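Local coordinates for glycerol-3-phosphate dehydrogenase [NAD(P)+] (PDB 3K96), which probably catalyses the NAD(P)H-dependent reduction of dihydroxyacetone phosphate to sn-glycerol 3-phosphate, which feeds phospholipid synthesis, at residues S140-E145 with V209-S214; G248-V253 with I323-T328; Y309-V314 with Q330-L335. One frame throughout, in Å; residues are numbered along the deposited sequence.

Interaction 1. Residues S140-E145 with V209-S214; sequences SRLLHE and VELCGS
Glu210 reaches out from helix 206-228 and grips His144 at two points, one for each carboxylate oxygen. OE2 of Glu210 offers its syn lone pair to ND1 of His144 at 2.5 Å, a short bond that runs near the imidazole plane, while ring and carboxylate planes stand 57° apart. The other oxygen, Glu210 OE1, accepts the backbone N-H of His144 at 2.8 Å and also lies 3.1 Å from Leu143 N. A carboxylate set against the amide N-H groups of a helix's first turn probably gains stability from that end of the helix, with Leu142 as N-cap residue. The His144 ring can turn back to the same carboxylate because its CG sits between backbone N and carbonyl carbon (chi1 77°). Beside this polar clasp, Leu142 CD2 touches Leu211 CD2 at 4.2 Å, the two side chains crossing obliquely. Further out, Arg141 holds Glu145 side-on, NE to OE1 at 2.9 Å and NH2 to OE2, and also pairs with Glu150. The histidine-carboxylate pair thus joins the start of helix 143-151 to helix 206-228, with Trp131 of strand 128-131 against Leu143, His144 and Glu210, and helix 233-253 behind Leu211.

Interaction 2. Residues G248-V253 with I323-T328; sequences GRLVSV and IEMPLT
Ile323 and Leu250 form the apolar heart of this contact, CD1 to CD1 at 3.6 Å, with the two side chains crossing at about a right angle. The same methyl of Ile323 also meets Val253 CG1 at 3.9 Å, here tip to tip, and is thereby lodged between residues three apart on one face of helix 233-253. Its reach follows from chi1 of -55°, which sets CG1 beside the backbone N and carries CD1 to the helix, while the CG2 branch is left to face Arg249. Met325 adds its end methyl, CE, lying 4.3 Å from Leu250 CB.

The polar part belongs to Arg249. Its aliphatic portion slides past Ile323 in the opposite direction, CG of the arginine lying 4.0 Å from CG2 of Ile323. The chain then bends at chi3 (-59°), and NH2 of Arg249 donates to the backbone O of Glu324 at 2.6 Å. That bond is short but not straight, with an N-H...O angle of 140°, and the oxygen stands somewhat out of the guanidinium plane.

A third, purely electrostatic term comes from the Glu324 carboxylate: OE1 lies over one face of the guanidinium, 4.5 Å from NH2 of Arg249, where no N-H is aimed at it, so any attraction is probably weak and undirected.

Around the contact, Leu211 and Val215 of helix 206-228 touch Leu250, and Glu246 accepts bonds from Leu327 N and Thr328 OG1 at the start of helix 326-336. An arginine closing the outer edge of an aliphatic core by binding a main-chain carbonyl ties the C-terminal end of helix 233-253 to the loop leading into helix 326-336, within the all-helical C-terminal domain of the glycerol-3-phosphate dehydrogenase fold.

Interaction 3. Residues Y309-V314 with Q330-L335; sequences YNTDQV and QVHRIL
Thr311 presses its methyl against the backbone of the facing helix: CG2 lies 3.7 Å from His332 N, where the two segments come nearest, Thr311 CA to His332 CA at 6.3 Å. This is the close part of the contact. A chi1 of -59° turns CG2 of Thr311 anti to its own nitrogen and toward the neighbour, while OG1 rests 3.7 Å from Val331 CG1. That hydroxyl is also hydrogen-bonded to Gly307 O, one turn earlier on its own helix, so its polar need is met within the core. Leu335 closes the end of this apolar patch, its CD1 lying 4.3 Å from CB of Thr311.

The other side, formed by Asp312 and His332, is more accessible and lacks a hydrogen bond between the two. OD1 of Asp312 sits 3.2 Å from CD2 of His332, with the carboxylate and ring planes 76° apart. NE2 of the same imidazole is 3.4 Å away from that oxygen, at too poor an angle to bond; OD1 is instead bonded to NE2 of His336. The His332 ring stacks with that of His315.

The axes of segments 309-314 and 330-335 pass 9.6 Å apart, their directions 118° from one another. Helices 307-320 and 326-336 both pack on helix 206-228, whose Ile218 touches Asn310, Thr311 and Val314 and whose Ile225 touches Ile334, while helix 341-349 lies against Gln330 and Ile334.

The three contacts trace a path from the nucleotide-binding domain into the helical one. Interaction 1 comes first along the chain and bridges the two family regions; interactions 2 and 3 lie wholly in the C-terminal one, and their segments alternate along the chain. Centres of interactions 1 and 2 are about 13 Å apart, as are those of 2 and 3, and those of 1 and 3 about 16 Å. Successive helices 206-228 and 233-253 join the first two, through Leu211 against Val251; interactions 2 and 3 both use helix 326-336, and Met325, just before it, packs on Val314. Gln313 probably bonds Ser140, linking interactions 1 and 3; Leu143's side chain lies about 6 Å from that of Lys134, predicted to bind substrate.

Interaction 1. Residues S140-E145 with V209-S214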
loop_
_atom_site.group_PDB
_atom_site.type_symbol
_atom_site.label_atom_id
_atom_site.label_comp_id
_atom_site.label_asym_id
_atom_site.label_seq_id
_atom_site.Cartn_x
_atom_site.Cartn_y
_atom_site.Cartn_z
ATOM N N SER A 140 -27.706 -1.677 -3.242
ATOM C CA SER A 140 -26.659 -1.833 -2.255
ATOM C C SER A 140 -26.609 -3.267 -1.744
ATOM O O SER A 140 -26.430 -3.495 -0.552
ATOM C CB SER A 140 -26.874 -0.867 -1.086
ATOM O OG SER A 140 -26.885 0.455 -1.568
ATOM N N ARG A 141 -26.726 -4.237 -2.652
ATOM C CA ARG A 141 -26.727 -5.639 -2.254
ATOM C C ARG A 141 -25.376 -6.320 -2.420
ATOM O O ARG A 141 -24.692 -6.126 -3.414
ATOM C CB ARG A 141 -27.791 -6.412 -3.063
ATOM C CG ARG A 141 -29.202 -5.867 -2.859
ATOM C CD ARG A 141 -30.217 -6.543 -3.790
ATOM N NE ARG A 141 -30.444 -7.954 -3.477
ATOM C CZ ARG A 141 -31.157 -8.777 -4.247
ATOM N NH1 ARG A 141 -31.715 -8.332 -5.369
ATOM N NH2 ARG A 141 -31.335 -10.039 -3.889
ATOM N N LEU A 142 -24.988 -7.104 -1.416
ATOM C CA LEU A 142 -23.771 -7.880 -1.501
ATOM C C LEU A 142 -24.014 -8.899 -2.612
ATOM O O LEU A 142 -25.124 -9.382 -2.781
ATOM C CB LEU A 142 -23.417 -8.556 -0.173
ATOM C CG LEU A 142 -22.666 -7.653 0.819
ATOM C CD1 LEU A 142 -23.635 -6.689 1.472
ATOM C CD2 LEU A 142 -21.960 -8.467 1.859
ATOM N N LEU A 143 -22.976 -9.194 -3.376
ATOM C CA LEU A 143 -23.114 -10.072 -4.502
ATOM C C LEU A 143 -23.547 -11.459 -4.115
ATOM O O LEU A 143 -24.357 -12.043 -4.834
ATOM C CB LEU A 143 -21.837 -10.088 -5.332
ATOM C CG LEU A 143 -21.402 -8.701 -5.875
ATOM C CD1 LEU A 143 -20.017 -8.737 -6.467
ATOM C CD2 LEU A 143 -22.399 -8.148 -6.872
ATOM N N HIS A 144 -23.047 -12.008 -3.009
ATOM C CA HIS A 144 -23.451 -13.377 -2.627
ATOM C C HIS A 144 -24.924 -13.412 -2.243
ATOM O O HIS A 144 -25.599 -14.438 -2.403
ATOM C CB HIS A 144 -22.606 -13.940 -1.489
ATOM C CG HIS A 144 -22.966 -13.399 -0.149
ATOM N ND1 HIS A 144 -22.278 -12.371 0.447
ATOM C CD2 HIS A 144 -23.971 -13.723 0.703
ATOM C CE1 HIS A 144 -22.834 -12.084 1.612
ATOM N NE2 HIS A 144 -23.867 -12.887 1.789
ATOM N N GLU A 145 -25.428 -12.299 -1.723
ATOM C CA GLU A 145 -26.813 -12.212 -1.356
ATOM C C GLU A 145 -27.699 -12.179 -2.614
ATOM O O GLU A 145 -28.764 -12.841 -2.656
ATOM C CB GLU A 145 -27.068 -11.025 -0.412
ATOM C CG GLU A 145 -28.489 -10.975 0.111
ATOM C CD GLU A 145 -29.420 -10.197 -0.781
ATOM O OE1 GLU A 145 -29.045 -9.058 -1.140
ATOM O OE2 GLU A 145 -30.535 -10.689 -1.094
ATOM N N VAL A 209 -14.004 -10.317 1.851
ATOM C CA VAL A 209 -13.429 -10.181 0.527
ATOM C C VAL A 209 -14.327 -9.308 -0.359
ATOM O O VAL A 209 -13.855 -8.408 -1.064
ATOM C CB VAL A 209 -13.156 -11.592 -0.139
ATOM C CG1 VAL A 209 -12.832 -11.451 -1.608
ATOM C CG2 VAL A 209 -12.021 -12.317 0.597
ATOM N N GLU A 210 -15.627 -9.555 -0.314
ATOM C CA GLU A 210 -16.565 -8.779 -1.103
ATOM C C GLU A 210 -16.565 -7.316 -0.714
ATOM O O GLU A 210 -16.529 -6.455 -1.553
ATOM C CB GLU A 210 -17.984 -9.295 -0.900
ATOM C CG GLU A 210 -18.304 -10.586 -1.631
ATOM C CD GLU A 210 -19.728 -11.050 -1.316
ATOM O OE1 GLU A 210 -20.610 -10.854 -2.153
ATOM O OE2 GLU A 210 -19.969 -11.549 -0.200
ATOM N N LEU A 211 -16.662 -7.048 0.570
ATOM C CA LEU A 211 -16.729 -5.684 1.025
ATOM C C LEU A 211 -15.438 -4.896 0.743
ATOM O O LEU A 211 -15.497 -3.723 0.385
ATOM C CB LEU A 211 -17.148 -5.653 2.494
ATOM C CG LEU A 211 -18.619 -6.054 2.681
ATOM C CD1 LEU A 211 -18.916 -6.205 4.159
ATOM C CD2 LEU A 211 -19.578 -5.017 2.019
ATOM N N CYS A 212 -14.289 -5.551 0.866
ATOM C CA CYS A 212 -13.014 -4.903 0.544
ATOM C C CYS A 212 -13.027 -4.496 -0.906
ATOM O O CYS A 212 -12.645 -3.379 -1.261
ATOM C CB CYS A 212 -11.832 -5.845 0.794
ATOM S SG CYS A 212 -11.389 -5.995 2.500
ATOM N N GLY A 213 -13.455 -5.426 -1.760
ATOM C CA GLY A 213 -13.518 -5.160 -3.179
ATOM C C GLY A 213 -14.537 -4.097 -3.536
ATOM O O GLY A 213 -14.406 -3.436 -4.547
ATOM N N SER A 214 -15.557 -3.910 -2.719
ATOM C CA SER A 214 -16.588 -2.944 -3.083
ATOM C C SER A 214 -16.196 -1.508 -2.691
ATOM O O SER A 214 -16.883 -0.563 -3.051
ATOM C CB SER A 214 -17.923 -3.319 -2.426
ATOM O OG SER A 214 -17.893 -3.047 -1.025
#

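Interaction 2. Residues G248-V253 with I323-T328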
loop_
_atom_site.group_PDB
_atom_site.type_symbol
_atom_site.label_atom_id
_atom_site.label_comp_id
_atom_site.label_asym_id
_atom_site.label_seq_id
_atom_site.Cartn_x
_atom_site.Cartn_y
_atom_site.Cartn_z
ATOM N N GLY A 248 -12.052 -1.356 6.781
ATOM C CA GLY A 248 -12.085 -2.276 7.928
ATOM C C GLY A 248 -13.361 -2.154 8.749
ATOM O O GLY A 248 -13.909 -3.163 9.229
ATOM N N ARG A 249 -13.849 -0.923 8.896
ATOM C CA ARG A 249 -15.076 -0.667 9.645
ATOM C C ARG A 249 -16.280 -1.338 8.965
ATOM O O ARG A 249 -17.109 -1.984 9.612
ATOM C CB ARG A 249 -15.306 0.842 9.787
ATOM C CG ARG A 249 -16.434 1.181 10.728
ATOM C CD ARG A 249 -16.524 2.699 11.059
ATOM N NE ARG A 249 -15.296 3.207 11.666
ATOM C CZ ARG A 249 -14.423 4.019 11.080
ATOM N NH1 ARG A 249 -13.341 4.394 11.748
ATOM N NH2 ARG A 249 -14.629 4.486 9.853
ATOM N N LEU A 250 -16.373 -1.170 7.660
ATOM C CA LEU A 250 -17.427 -1.775 6.896
ATOM C C LEU A 250 -17.353 -3.311 6.996
ATOM O O LEU A 250 -18.360 -3.985 7.250
ATOM C CB LEU A 250 -17.315 -1.345 5.446
ATOM C CG LEU A 250 -18.405 -1.887 4.516
ATOM C CD1 LEU A 250 -19.761 -1.385 4.969
ATOM C CD2 LEU A 250 -18.130 -1.497 3.059
ATOM N N VAL A 251 -16.158 -3.849 6.803
ATOM C CA VAL A 251 -15.930 -5.268 6.899
ATOM C C VAL A 251 -16.344 -5.754 8.296
ATOM O O VAL A 251 -17.105 -6.736 8.442
ATOM C CB VAL A 251 -14.437 -5.592 6.641
ATOM C CG1 VAL A 251 -14.087 -7.026 7.068
ATOM C CG2 VAL A 251 -14.099 -5.341 5.184
ATOM N N SER A 252 -15.898 -5.027 9.319
ATOM C CA SER A 252 -16.174 -5.417 10.696
ATOM C C SER A 252 -17.641 -5.483 11.016
ATOM O O SER A 252 -18.093 -6.439 11.643
ATOM C CB SER A 252 -15.483 -4.482 11.690
ATOM O OG SER A 252 -15.634 -5.011 12.998
ATOM N N VAL A 253 -18.385 -4.473 10.579
ATOM C CA VAL A 253 -19.821 -4.396 10.801
ATOM C C VAL A 253 -20.606 -5.542 10.136
ATOM O O VAL A 253 -21.694 -5.920 10.613
ATOM C CB VAL A 253 -20.376 -3.049 10.315
ATOM C CG1 VAL A 253 -21.892 -3.090 10.241
ATOM C CG2 VAL A 253 -19.886 -1.917 11.215
ATOM N N ILE A 323 -22.761 3.738 9.286
ATOM C CA ILE A 323 -21.354 3.417 9.269
ATOM C C ILE A 323 -20.583 4.627 8.809
ATOM O O ILE A 323 -20.855 5.174 7.753
ATOM C CB ILE A 323 -21.050 2.267 8.308
ATOM C CG1 ILE A 323 -21.908 1.048 8.650
ATOM C CG2 ILE A 323 -19.588 1.911 8.373
ATOM C CD1 ILE A 323 -21.680 -0.122 7.716
ATOM N N GLU A 324 -19.613 5.035 9.606
ATOM C CA GLU A 324 -18.802 6.175 9.267
ATOM C C GLU A 324 -17.719 5.809 8.254
ATOM O O GLU A 324 -16.856 4.979 8.532
ATOM C CB GLU A 324 -18.116 6.744 10.497
ATOM C CG GLU A 324 -17.363 8.034 10.129
ATOM C CD GLU A 324 -16.480 8.575 11.237
ATOM O OE1 GLU A 324 -16.326 7.891 12.274
ATOM O OE2 GLU A 324 -15.931 9.686 11.051
ATOM N N MET A 325 -17.759 6.454 7.093
ATOM C CA MET A 325 -16.788 6.215 6.035
ATOM C C MET A 325 -16.512 7.565 5.411
ATOM O O MET A 325 -17.139 7.925 4.420
ATOM C CB MET A 325 -17.370 5.243 4.989
ATOM C CG MET A 325 -17.876 3.951 5.590
ATOM S SD MET A 325 -18.276 2.740 4.311
ATOM C CE MET A 325 -16.621 2.462 3.646
ATOM N N PRO A 326 -15.575 8.325 6.010
ATOM C CA PRO A 326 -15.260 9.697 5.591
ATOM C C PRO A 326 -14.785 9.870 4.166
ATOM O O PRO A 326 -15.229 10.813 3.511
ATOM C CB PRO A 326 -14.168 10.164 6.584
ATOM C CG PRO A 326 -14.055 9.092 7.638
ATOM C CD PRO A 326 -14.853 7.898 7.224
ATOM N N LEU A 327 -13.877 9.022 3.683
ATOM C CA LEU A 327 -13.427 9.166 2.301
ATOM C C LEU A 327 -14.573 8.931 1.323
ATOM O O LEU A 327 -14.757 9.710 0.383
ATOM C CB LEU A 327 -12.219 8.293 1.937
ATOM C CG LEU A 327 -10.860 8.843 2.402
ATOM C CD1 LEU A 327 -10.766 8.902 3.921
ATOM C CD2 LEU A 327 -9.701 8.033 1.814
ATOM N N THR A 328 -15.342 7.874 1.555
ATOM C CA THR A 328 -16.466 7.531 0.675
ATOM C C THR A 328 -17.490 8.652 0.650
ATOM O O THR A 328 -18.015 8.987 -0.393
ATOM C CB THR A 328 -17.148 6.246 1.152
ATOM O OG1 THR A 328 -16.185 5.180 1.131
ATOM C CG2 THR A 328 -18.353 5.925 0.282
#

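Interaction 3. Residues Y309-V314 with Q330-L335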
loop_
_atom_site.group_PDB
_atom_site.type_symbol
_atom_site.label_atom_id
_atom_site.label_comp_id
_atom_site.label_asym_id
_atom_site.label_seq_id
_atom_site.Cartn_x
_atom_site.Cartn_y
_atom_site.Cartn_z
ATOM N N TYR A 309 -20.530 4.362 -9.475
ATOM C CA TYR A 309 -21.574 3.435 -9.056
ATOM C C TYR A 309 -21.209 2.827 -7.708
ATOM O O TYR A 309 -22.046 2.795 -6.810
ATOM C CB TYR A 309 -21.747 2.345 -10.111
ATOM C CG TYR A 309 -22.910 1.430 -9.889
ATOM C CD1 TYR A 309 -24.207 1.827 -10.219
ATOM C CD2 TYR A 309 -22.714 0.137 -9.428
ATOM C CE1 TYR A 309 -25.292 0.955 -10.041
ATOM C CE2 TYR A 309 -23.780 -0.736 -9.251
ATOM C CZ TYR A 309 -25.062 -0.327 -9.552
ATOM O OH TYR A 309 -26.107 -1.213 -9.375
ATOM N N ASN A 310 -19.976 2.348 -7.550
ATOM C CA ASN A 310 -19.553 1.798 -6.266
ATOM C C ASN A 310 -19.765 2.824 -5.141
ATOM O O ASN A 310 -20.211 2.468 -4.066
ATOM C CB ASN A 310 -18.056 1.444 -6.207
ATOM C CG ASN A 310 -17.630 0.293 -7.121
ATOM O OD1 ASN A 310 -16.425 0.146 -7.367
ATOM N ND2 ASN A 310 -18.572 -0.515 -7.613
ATOM N N THR A 311 -19.378 4.083 -5.383
ATOM C CA THR A 311 -19.481 5.129 -4.372
ATOM C C THR A 311 -20.932 5.287 -3.951
ATOM O O THR A 311 -21.261 5.313 -2.758
ATOM C CB THR A 311 -18.954 6.508 -4.883
ATOM O OG1 THR A 311 -17.592 6.396 -5.286
ATOM C CG2 THR A 311 -19.038 7.581 -3.801
ATOM N N ASP A 312 -21.808 5.359 -4.933
ATOM C CA ASP A 312 -23.232 5.538 -4.640
ATOM C C ASP A 312 -23.816 4.377 -3.862
ATOM O O ASP A 312 -24.575 4.593 -2.917
ATOM C CB ASP A 312 -24.012 5.762 -5.940
ATOM C CG ASP A 312 -23.649 7.075 -6.604
ATOM O OD1 ASP A 312 -23.039 7.940 -5.905
ATOM O OD2 ASP A 312 -23.965 7.244 -7.813
ATOM N N GLN A 313 -23.440 3.144 -4.220
ATOM C CA GLN A 313 -24.016 1.970 -3.531
ATOM C C GLN A 313 -23.503 1.839 -2.104
ATOM O O GLN A 313 -24.277 1.575 -1.179
ATOM C CB GLN A 313 -23.747 0.672 -4.302
ATOM C CG GLN A 313 -24.349 0.628 -5.693
ATOM C CD GLN A 313 -25.855 0.732 -5.684
ATOM O OE1 GLN A 313 -26.540 0.092 -4.888
ATOM N NE2 GLN A 313 -26.381 1.537 -6.577
ATOM N N VAL A 314 -22.205 2.052 -1.920
ATOM C CA VAL A 314 -21.613 1.942 -0.608
ATOM C C VAL A 314 -22.077 3.077 0.282
ATOM O O VAL A 314 -22.354 2.860 1.465
ATOM C CB VAL A 314 -20.070 1.866 -0.679
ATOM C CG1 VAL A 314 -19.455 1.989 0.701
ATOM C CG2 VAL A 314 -19.658 0.566 -1.344
ATOM N N GLN A 330 -16.940 11.896 1.264
ATOM C CA GLN A 330 -16.397 13.063 0.558
ATOM C C GLN A 330 -16.459 12.840 -0.943
ATOM O O GLN A 330 -16.837 13.735 -1.688
ATOM C CB GLN A 330 -14.962 13.362 0.972
ATOM C CG GLN A 330 -14.813 13.997 2.331
ATOM C CD GLN A 330 -15.281 15.444 2.368
ATOM O OE1 GLN A 330 -16.400 15.763 1.973
ATOM N NE2 GLN A 330 -14.415 16.326 2.862
ATOM N N VAL A 331 -16.097 11.647 -1.396
ATOM C CA VAL A 331 -16.166 11.368 -2.843
ATOM C C VAL A 331 -17.615 11.569 -3.316
ATOM O O VAL A 331 -17.865 12.216 -4.341
ATOM C CB VAL A 331 -15.632 9.976 -3.227
ATOM C CG1 VAL A 331 -15.897 9.683 -4.714
ATOM C CG2 VAL A 331 -14.145 9.888 -2.926
ATOM N N HIS A 332 -18.572 11.061 -2.544
ATOM C CA HIS A 332 -19.980 11.231 -2.893
ATOM C C HIS A 332 -20.346 12.723 -3.003
ATOM O O HIS A 332 -21.091 13.112 -3.906
ATOM C CB HIS A 332 -20.885 10.535 -1.853
ATOM C CG HIS A 332 -22.298 10.356 -2.311
ATOM N ND1 HIS A 332 -23.295 11.272 -2.043
ATOM C CD2 HIS A 332 -22.874 9.374 -3.053
ATOM C CE1 HIS A 332 -24.428 10.848 -2.583
ATOM N NE2 HIS A 332 -24.197 9.708 -3.216
ATOM N N ARG A 333 -19.833 13.543 -2.072
ATOM C CA ARG A 333 -20.094 14.984 -2.075
ATOM C C ARG A 333 -19.485 15.637 -3.315
ATOM O O ARG A 333 -20.077 16.526 -3.921
ATOM C CB ARG A 333 -19.521 15.657 -0.816
ATOM C CG ARG A 333 -20.091 15.190 0.520
ATOM C CD ARG A 333 -19.375 15.903 1.703
ATOM N NE ARG A 333 -19.704 17.320 1.748
ATOM C CZ ARG A 333 -19.023 18.254 2.416
ATOM N NH1 ARG A 333 -17.895 17.975 3.090
ATOM N NH2 ARG A 333 -19.458 19.495 2.355
ATOM N N ILE A 334 -18.297 15.185 -3.697
ATOM C CA ILE A 334 -17.629 15.720 -4.862
ATOM C C ILE A 334 -18.464 15.435 -6.105
ATOM O O ILE A 334 -18.621 16.284 -6.980
ATOM C CB ILE A 334 -16.214 15.128 -4.983
ATOM C CG1 ILE A 334 -15.325 15.729 -3.895
ATOM C CG2 ILE A 334 -15.607 15.424 -6.344
ATOM C CD1 ILE A 334 -13.958 15.094 -3.779
ATOM N N LEU A 335 -19.035 14.239 -6.167
ATOM C CA LEU A 335 -19.825 13.834 -7.330
ATOM C C LEU A 335 -21.219 14.438 -7.397
ATOM O O LEU A 335 -21.688 14.823 -8.471
ATOM C CB LEU A 335 -20.010 12.299 -7.327
ATOM C CG LEU A 335 -18.794 11.384 -7.455
ATOM C CD1 LEU A 335 -19.201 9.897 -7.457
ATOM C CD2 LEU A 335 -18.034 11.702 -8.718
#